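Local coordinates for aminoglycoside N(3)-acetyltransferase, AAC(3)-IVa (PDB 6MN3), which probably confers resistance to aminoglycosides such as gentamicin, tobramycin and apramycin by transferring an acetyl group from acetyl-CoA to the 3-amino group of their 2-deoxystreptamine ring, at residues 120-128 with 182-190. Numbering follows the deposited sequence.
Sequences PLPLPPHSP and RVDYLENDH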
loop_
_atom_site.group_PDB
_atom_site.type_symbol
_atom_site.label_atom_id
_atom_site.label_comp_id
_atom_site.label_asym_id
_atom_site.label_seq_id
_atom_site.Cartn_x
_atom_site.Cartn_y
_atom_site.Cartn_z
ATOM N N PRO A 120 -17.044 -2.703 -4.156
ATOM C CA PRO A 120 -16.857 -3.637 -5.279
ATOM C C PRO A 120 -15.624 -3.315 -6.111
ATOM O O PRO A 120 -14.765 -2.546 -5.674
ATOM C CB PRO A 120 -18.146 -3.464 -6.091
ATOM C CG PRO A 120 -18.580 -2.064 -5.796
ATOM C CD PRO A 120 -18.201 -1.813 -4.362
ATOM N N LEU A 121 -15.537 -3.881 -7.309
ATOM C CA LEU A 121 -14.339 -3.734 -8.135
ATOM C C LEU A 121 -14.175 -2.275 -8.550
ATOM O O LEU A 121 -15.064 -1.724 -9.218
ATOM C CB LEU A 121 -14.417 -4.640 -9.365
ATOM C CG LEU A 121 -13.099 -4.958 -10.093
ATOM C CD1 LEU A 121 -13.234 -6.212 -10.953
ATOM C CD2 LEU A 121 -12.585 -3.797 -10.936
ATOM N N PRO A 122 -13.069 -1.611 -8.181
ATOM C CA PRO A 122 -12.849 -0.234 -8.641
ATOM C C PRO A 122 -11.928 -0.169 -9.852
ATOM O O PRO A 122 -10.874 -0.812 -9.870
ATOM C CB PRO A 122 -12.219 0.446 -7.415
ATOM C CG PRO A 122 -11.821 -0.699 -6.459
ATOM C CD PRO A 122 -12.071 -2.001 -7.173
ATOM N N LEU A 123 -12.311 0.604 -10.866
ATOM C CA LEU A 123 -11.495 0.800 -12.060
ATOM C C LEU A 123 -11.207 2.285 -12.232
ATOM O O LEU A 123 -12.150 3.065 -12.456
ATOM C CB LEU A 123 -12.192 0.244 -13.307
ATOM C CG LEU A 123 -12.806 -1.155 -13.210
ATOM C CD1 LEU A 123 -14.301 -1.072 -12.933
ATOM C CD2 LEU A 123 -12.533 -1.974 -14.464
ATOM N N PRO A 124 -9.945 2.741 -12.143
ATOM C CA PRO A 124 -8.699 2.016 -11.858
ATOM C C PRO A 124 -8.667 1.395 -10.456
ATOM O O PRO A 124 -9.507 1.748 -9.629
ATOM C CB PRO A 124 -7.624 3.105 -12.000
ATOM C CG PRO A 124 -8.242 4.133 -12.875
ATOM C CD PRO A 124 -9.680 4.152 -12.470
ATOM N N PRO A 125 -7.721 0.484 -10.204
ATOM C CA PRO A 125 -7.722 -0.237 -8.919
ATOM C C PRO A 125 -7.678 0.657 -7.690
ATOM O O PRO A 125 -8.169 0.248 -6.630
ATOM C CB PRO A 125 -6.467 -1.115 -9.017
ATOM C CG PRO A 125 -6.284 -1.335 -10.476
ATOM C CD PRO A 125 -6.715 -0.059 -11.137
ATOM N N HIS A 126 -7.108 1.857 -7.786
ATOM C CA HIS A 126 -6.965 2.705 -6.608
ATOM C C HIS A 126 -7.782 3.984 -6.744
ATOM O O HIS A 126 -7.275 5.088 -6.514
ATOM C CB HIS A 126 -5.488 3.018 -6.369
ATOM C CG HIS A 126 -4.614 1.803 -6.394
ATOM N ND1 HIS A 126 -3.422 1.756 -7.085
ATOM C CD2 HIS A 126 -4.769 0.584 -5.826
ATOM C CE1 HIS A 126 -2.876 0.563 -6.934
ATOM N NE2 HIS A 126 -3.673 -0.168 -6.174
ATOM N N SER A 127 -9.052 3.834 -7.102
ATOM C CA SER A 127 -9.959 4.953 -7.307
ATOM C C SER A 127 -10.431 5.503 -5.966
ATOM O O SER A 127 -10.143 4.934 -4.909
ATOM C CB SER A 127 -11.138 4.492 -8.162
ATOM O OG SER A 127 -12.101 3.818 -7.371
ATOM N N PRO A 128 -11.154 6.629 -5.968
ATOM C CA PRO A 128 -11.749 7.123 -4.714
ATOM C C PRO A 128 -12.748 6.166 -4.075
ATOM O O PRO A 128 -13.204 6.438 -2.956
ATOM C CB PRO A 128 -12.429 8.430 -5.138
ATOM C CG PRO A 128 -11.629 8.895 -6.298
ATOM C CD PRO A 128 -11.202 7.653 -7.030
ATOM N N ARG A 182 -13.369 -10.913 -19.543
ATOM C CA ARG A 182 -12.328 -9.896 -19.425
ATOM C C ARG A 182 -12.941 -8.510 -19.220
ATOM O O ARG A 182 -13.920 -8.157 -19.878
ATOM C CB ARG A 182 -11.440 -9.926 -20.666
ATOM C CG ARG A 182 -10.144 -9.141 -20.575
ATOM C CD ARG A 182 -9.639 -8.809 -21.966
ATOM N NE ARG A 182 -8.251 -9.200 -22.191
ATOM C CZ ARG A 182 -7.418 -8.548 -22.997
ATOM N NH1 ARG A 182 -7.820 -7.457 -23.639
ATOM N NH2 ARG A 182 -6.176 -8.982 -23.158
ATOM N N VAL A 183 -12.403 -7.762 -18.253
ATOM C CA VAL A 183 -12.828 -6.401 -17.956
ATOM C C VAL A 183 -11.603 -5.506 -18.080
ATOM O O VAL A 183 -10.741 -5.503 -17.195
ATOM C CB VAL A 183 -13.446 -6.289 -16.558
ATOM C CG1 VAL A 183 -13.981 -4.872 -16.341
ATOM C CG2 VAL A 183 -14.539 -7.315 -16.368
ATOM N N ASP A 184 -11.532 -4.743 -19.164
ATOM C CA ASP A 184 -10.437 -3.817 -19.414
ATOM C C ASP A 184 -10.790 -2.413 -18.929
ATOM O O ASP A 184 -11.956 -2.005 -18.921
ATOM C CB ASP A 184 -10.091 -3.784 -20.906
ATOM C CG ASP A 184 -9.916 -5.171 -21.490
ATOM O OD1 ASP A 184 -10.815 -6.017 -21.305
ATOM O OD2 ASP A 184 -8.866 -5.425 -22.113
ATOM N N TYR A 185 -9.759 -1.673 -18.532
ATOM C CA TYR A 185 -9.911 -0.320 -18.013
ATOM C C TYR A 185 -8.690 0.492 -18.428
ATOM O O TYR A 185 -7.785 -0.011 -19.097
ATOM C CB TYR A 185 -10.091 -0.329 -16.490
ATOM C CG TYR A 185 -9.018 -1.105 -15.755
ATOM C CD1 TYR A 185 -7.912 -0.459 -15.220
ATOM C CD2 TYR A 185 -9.110 -2.484 -15.601
ATOM C CE1 TYR A 185 -6.928 -1.164 -14.551
ATOM C CE2 TYR A 185 -8.128 -3.196 -14.936
ATOM C CZ TYR A 185 -7.040 -2.529 -14.413
ATOM O OH TYR A 185 -6.059 -3.227 -13.748
ATOM N N LEU A 186 -8.667 1.761 -18.026
ATOM C CA LEU A 186 -7.537 2.648 -18.287
ATOM C C LEU A 186 -6.913 3.014 -16.947
ATOM O O LEU A 186 -7.498 3.779 -16.173
ATOM C CB LEU A 186 -7.983 3.890 -19.056
ATOM C CG LEU A 186 -8.490 3.635 -20.478
ATOM C CD1 LEU A 186 -8.950 4.930 -21.128
ATOM C CD2 LEU A 186 -7.420 2.956 -21.323
ATOM N N GLU A 187 -5.731 2.468 -16.678
ATOM C CA GLU A 187 -5.058 2.634 -15.399
ATOM C C GLU A 187 -3.877 3.585 -15.530
ATOM O O GLU A 187 -3.287 3.729 -16.604
ATOM C CB GLU A 187 -4.573 1.284 -14.860
ATOM C CG GLU A 187 -4.173 1.297 -13.393
ATOM C CD GLU A 187 -3.406 0.055 -12.987
ATOM O OE1 GLU A 187 -3.834 -1.057 -13.362
ATOM O OE2 GLU A 187 -2.374 0.193 -12.299
ATOM N N ASN A 188 -3.538 4.232 -14.418
ATOM C CA ASN A 188 -2.375 5.113 -14.347
ATOM C C ASN A 188 -1.197 4.352 -13.740
ATOM O O ASN A 188 -0.806 4.547 -12.589
ATOM C CB ASN A 188 -2.714 6.364 -13.542
ATOM C CG ASN A 188 -3.428 6.040 -12.245
ATOM O OD1 ASN A 188 -4.519 5.471 -12.250
ATOM N ND2 ASN A 188 -2.812 6.397 -11.123
ATOM N N ASP A 189 -0.629 3.462 -14.549
ATOM C CA ASP A 189 0.478 2.618 -14.129
ATOM C C ASP A 189 1.754 3.005 -14.865
ATOM O O ASP A 189 1.723 3.409 -16.030
ATOM C CB ASP A 189 0.168 1.137 -14.374
ATOM C CG ASP A 189 0.849 0.224 -13.372
ATOM O OD1 ASP A 189 0.244 -0.799 -12.989
ATOM O OD2 ASP A 189 1.989 0.531 -12.964
ATOM N N HIS A 190 2.877 2.875 -14.167
ATOM C CA HIS A 190 4.194 3.145 -14.730
ATOM C C HIS A 190 5.223 2.404 -13.884
ATOM O O HIS A 190 4.876 1.549 -13.063
ATOM C CB HIS A 190 4.469 4.652 -14.793
ATOM C CG HIS A 190 3.984 5.406 -13.594
ATOM N ND1 HIS A 190 4.790 5.680 -12.511
ATOM C CD2 HIS A 190 2.774 5.946 -13.310
ATOM C CE1 HIS A 190 4.099 6.356 -11.610
ATOM N NE2 HIS A 190 2.872 6.530 -12.071
#
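Y185 reaches from strand 181-187 into the proline-rich loop 120-128, and its side chain is met by that loop from CB to the hydroxyl. At the base, Y185 CB lies 3.6 Å from CD2 of L123, and the same methyl approaches CG and CD2 of the Y185 ring obliquely while also touching CG1 of V183 at 3.7 Å. Leucine suits the place because its apolar CD2 can touch both V183 and Y185, which are two residues apart in the strand and point to the same side. Further out, Y185 CE1 packs 3.6 Å from CD of P125, the two side chains crossing at about a right angle, and CG of that proline comes near OH. With chi1 at 52°, CG of Y185 sits between the backbone N and the carbonyl carbon, and the ring stays alongside E187, whose CG lies at its edge, in plane. Tyrosine thus offers the loop a long apolar ring, while Y185 OH donates to OE1 of E187 (3.1 Å), meeting it nearly along the C-O axis, which should restrain the carboxylate.

E187 combines that acceptor with methylenes for the loop: E187 CG lies 3.7 Å from CD of P125. A cis peptide bond precedes P124, and P124 CG sits 3.4 Å from the carbonyl O of L186. The prolines supply compact, rigid apolar rings without a backbone N-H, and no hydrogen bond joins the segments; V183, Y185 and E187 make backbone bonds to C172, R170 and V168.

N188 ND2 is hydrogen-bonded to OE1 of E159, part of a possible Cys-His-Glu triad with C192 and H156. The loop, which links helices 113-117 and 131-137, lies against the antiparallel hairpin of 168-174 and 181-187, with L160 of helix 154-161 touching both P124 and N188.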